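Long-range contact in cytochrome cL (Hyphomicrobium denitrificans, PDB 2D0W), which probably accepts electrons from methanol dehydrogenase in the periplasm during methanol oxidation, carrying them on a covalently bound heme: residues A1-F5 with F33-G37. Residues are numbered along the deposited sequence; the frame is centred on the assembly and turned at random.
Sequences AQEVF and FMQTG
Phe33 meets Phe5 ring to ring. The planes are nearly parallel (11°) but offset, with little of one ring over the other, and Phe33 CE2 touches Phe5 CZ at 3.7 Å. Phe33 CG stands opposite the backbone N across the CA-CB bond (chi1 -180°), which carries the ring to Phe5; Phe92 of helix 88-97 meets both rings.

Met34 adds a Met-aromatic contact. Met34 SD lies oblique to the Phe5 ring, 3.7 Å from Phe5 CE2, and the two side chains cross at about a right angle. Met34 O takes a hydrogen bond from Glu3 N at 2.9 Å, with an N-H...O angle of 156°, and a CA-H...O contact from Gln2. The extended N-terminal tail is thus laid against the last turn of helix 28-36, on the partly buried outer side of this cytochrome c, whose regular structure is all helix. The Phe33 side chain is about 12 Å from the heme.

The nearest pair of CA atoms is Gln2 CA and Gln35 CA, 4.4 Å apart. Past Thr36, the bent Glu3 chain reaches the helix end. Glu3 CG lies 3.6 Å from Gly37 N, which is hydrogen-bonded to Phe33 O; Glu3 OE2 forms a salt bridge with Lys89, which also bonds Val4 O. With an alanine here the carboxylate is gone, and Lys89 would probably lose its salt-bridge mate on the tail, while a gap would be likely beside Gly37.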
ATOM      1  N   ALA A   1      14.519  12.121 -11.326  1.00 34.13           N
ATOM      2  CA  ALA A   1      14.085  11.167 -12.387  1.00 35.91           C
ATOM      3  C   ALA A   1      13.385   9.905 -11.902  1.00 36.66           C
ATOM      4  O   ALA A   1      13.410   9.522 -10.718  1.00 39.13           O
ATOM      5  CB  ALA A   1      15.239  10.790 -13.283  1.00 34.85           C
ATOM      6  N   GLN A   2      12.756   9.276 -12.879  1.00 35.25           N
ATOM      7  CA  GLN A   2      12.077   8.029 -12.734  1.00 33.15           C
ATOM      8  C   GLN A   2      12.761   7.036 -11.811  1.00 30.07           C
ATOM      9  O   GLN A   2      13.957   6.787 -11.909  1.00 27.80           O
ATOM     10  CB  GLN A   2      11.913   7.394 -14.127  1.00 35.94           C
ATOM     11  CG  GLN A   2      13.041   7.704 -15.121  1.00 36.84           C
ATOM     12  CD  GLN A   2      13.010   6.798 -16.376  1.00 38.97           C
ATOM     13  OE1 GLN A   2      12.794   7.278 -17.514  1.00 37.38           O
ATOM     14  NE2 GLN A   2      13.225   5.483 -16.170  1.00 38.17           N
ATOM     15  N   GLU A   3      11.967   6.450 -10.927  1.00 28.53           N
ATOM     16  CA  GLU A   3      12.340   5.190 -10.312  1.00 26.76           C
ATOM     17  C   GLU A   3      12.496   4.105 -11.366  1.00 25.07           C
ATOM     18  O   GLU A   3      11.847   4.119 -12.406  1.00 25.06           O
ATOM     19  CB  GLU A   3      11.260   4.752  -9.325  1.00 28.51           C
ATOM     20  CG  GLU A   3      11.003   5.715  -8.177  1.00 28.86           C
ATOM     21  CD  GLU A   3      12.162   5.812  -7.209  1.00 30.42           C
ATOM     22  OE1 GLU A   3      12.352   6.901  -6.669  1.00 31.91           O
ATOM     23  OE2 GLU A   3      12.891   4.826  -6.957  1.00 31.64           O
ATOM     24  N   VAL A   4      13.362   3.153 -11.066  1.00 25.10           N
ATOM     25  CA  VAL A   4      13.420   1.912 -11.805  1.00 24.28           C
ATOM     26  C   VAL A   4      12.850   0.822 -10.884  1.00 23.53           C
ATOM     27  O   VAL A   4      13.314   0.663  -9.768  1.00 23.24           O
ATOM     28  CB  VAL A   4      14.866   1.586 -12.214  1.00 25.07           C
ATOM     29  CG1 VAL A   4      14.924   0.211 -12.859  1.00 23.71           C
ATOM     30  CG2 VAL A   4      15.434   2.709 -13.151  1.00 22.89           C
ATOM     31  N   PHE A   5      11.828   0.110 -11.337  1.00 21.63           N
ATOM     32  CA  PHE A   5      11.196  -0.907 -10.471  1.00 21.23           C
ATOM     33  C   PHE A   5      11.683  -2.298 -10.803  1.00 20.28           C
ATOM     34  O   PHE A   5      11.834  -2.628 -11.978  1.00 20.80           O
ATOM     35  CB  PHE A   5       9.683  -0.824 -10.560  1.00 20.77           C
ATOM     36  CG  PHE A   5       9.140   0.526 -10.176  1.00 21.04           C
ATOM     37  CD1 PHE A   5       9.058   0.886  -8.853  1.00 19.20           C
ATOM     38  CD2 PHE A   5       8.759   1.459 -11.162  1.00 20.29           C
ATOM     39  CE1 PHE A   5       8.571   2.155  -8.474  1.00 19.70           C
ATOM     40  CE2 PHE A   5       8.263   2.703 -10.816  1.00 18.47           C
ATOM     41  CZ  PHE A   5       8.181   3.070  -9.473  1.00 20.14           C
ATOM     42  N   PHE A  33       4.751   9.581  -7.367  1.00 17.60           N
ATOM     43  CA  PHE A  33       5.268   8.231  -7.034  1.00 18.21           C
ATOM     44  C   PHE A  33       6.232   7.703  -8.100  1.00 18.17           C
ATOM     45  O   PHE A  33       7.277   7.158  -7.749  1.00 17.76           O
ATOM     46  CB  PHE A  33       4.154   7.197  -6.695  1.00 16.83           C
ATOM     47  CG  PHE A  33       4.703   5.834  -6.357  1.00 16.20           C
ATOM     48  CD1 PHE A  33       5.148   5.549  -5.071  1.00 13.74           C
ATOM     49  CD2 PHE A  33       4.869   4.869  -7.368  1.00 15.15           C
ATOM     50  CE1 PHE A  33       5.742   4.316  -4.782  1.00 10.44           C
ATOM     51  CE2 PHE A  33       5.461   3.633  -7.105  1.00  9.02           C
ATOM     52  CZ  PHE A  33       5.880   3.348  -5.845  1.00  9.23           C
ATOM     53  N   MET A  34       5.920   7.889  -9.389  1.00 18.81           N
ATOM     54  CA  MET A  34       6.813   7.347 -10.448  1.00 21.71           C
ATOM     55  C   MET A  34       8.190   8.019 -10.488  1.00 22.80           C
ATOM     56  O   MET A  34       9.177   7.408 -10.924  1.00 23.30           O
ATOM     57  CB  MET A  34       6.156   7.390 -11.823  1.00 21.52           C
ATOM     58  CG  MET A  34       4.901   6.548 -11.902  1.00 25.70           C
ATOM     59  SD  MET A  34       5.287   4.794 -11.681  1.00 28.29           S
ATOM     60  CE  MET A  34       3.988   4.269 -10.586  1.00 30.44           C
ATOM     61  N   GLN A  35       8.233   9.258 -10.010  1.00 22.83           N
ATOM     62  CA  GLN A  35       9.450  10.053  -9.882  1.00 26.11           C
ATOM     63  C   GLN A  35      10.239   9.810  -8.588  1.00 25.21           C
ATOM     64  O   GLN A  35      11.461   9.695  -8.611  1.00 26.05           O
ATOM     65  CB  GLN A  35       9.079  11.537  -9.926  1.00 27.74           C
ATOM     66  CG  GLN A  35      10.211  12.483  -9.452  1.00 32.08           C
ATOM     67  CD  GLN A  35       9.826  13.948  -9.583  1.00 33.84           C
ATOM     68  OE1 GLN A  35      10.361  14.665 -10.427  1.00 35.14           O
ATOM     69  NE2 GLN A  35       8.869  14.379  -8.778  1.00 33.95           N
ATOM     70  N   THR A  36       9.507   9.747  -7.483  1.00 25.38           N
ATOM     71  CA  THR A  36      10.028   9.791  -6.107  1.00 25.09           C
ATOM     72  C   THR A  36      10.084   8.438  -5.388  1.00 23.68           C
ATOM     73  O   THR A  36      10.934   8.232  -4.519  1.00 24.87           O
ATOM     74  CB  THR A  36       9.135  10.772  -5.284  1.00 25.26           C
ATOM     75  OG1 THR A  36       9.443  12.106  -5.687  1.00 27.90           O
ATOM     76  CG2 THR A  36       9.374  10.703  -3.794  1.00 26.77           C
ATOM     77  N   GLY A  37       9.167   7.527  -5.722  1.00 21.83           N
ATOM     78  CA  GLY A  37       8.996   6.286  -4.925  1.00 19.59           C
ATOM     79  C   GLY A  37       8.221   6.484  -3.613  1.00 18.13           C
ATOM     80  O   GLY A  37       8.074   5.561  -2.819  1.00 17.84           O
TER
HETATM   81  O   HOH W   1       9.244   5.702 -12.629  1.00 27.01           O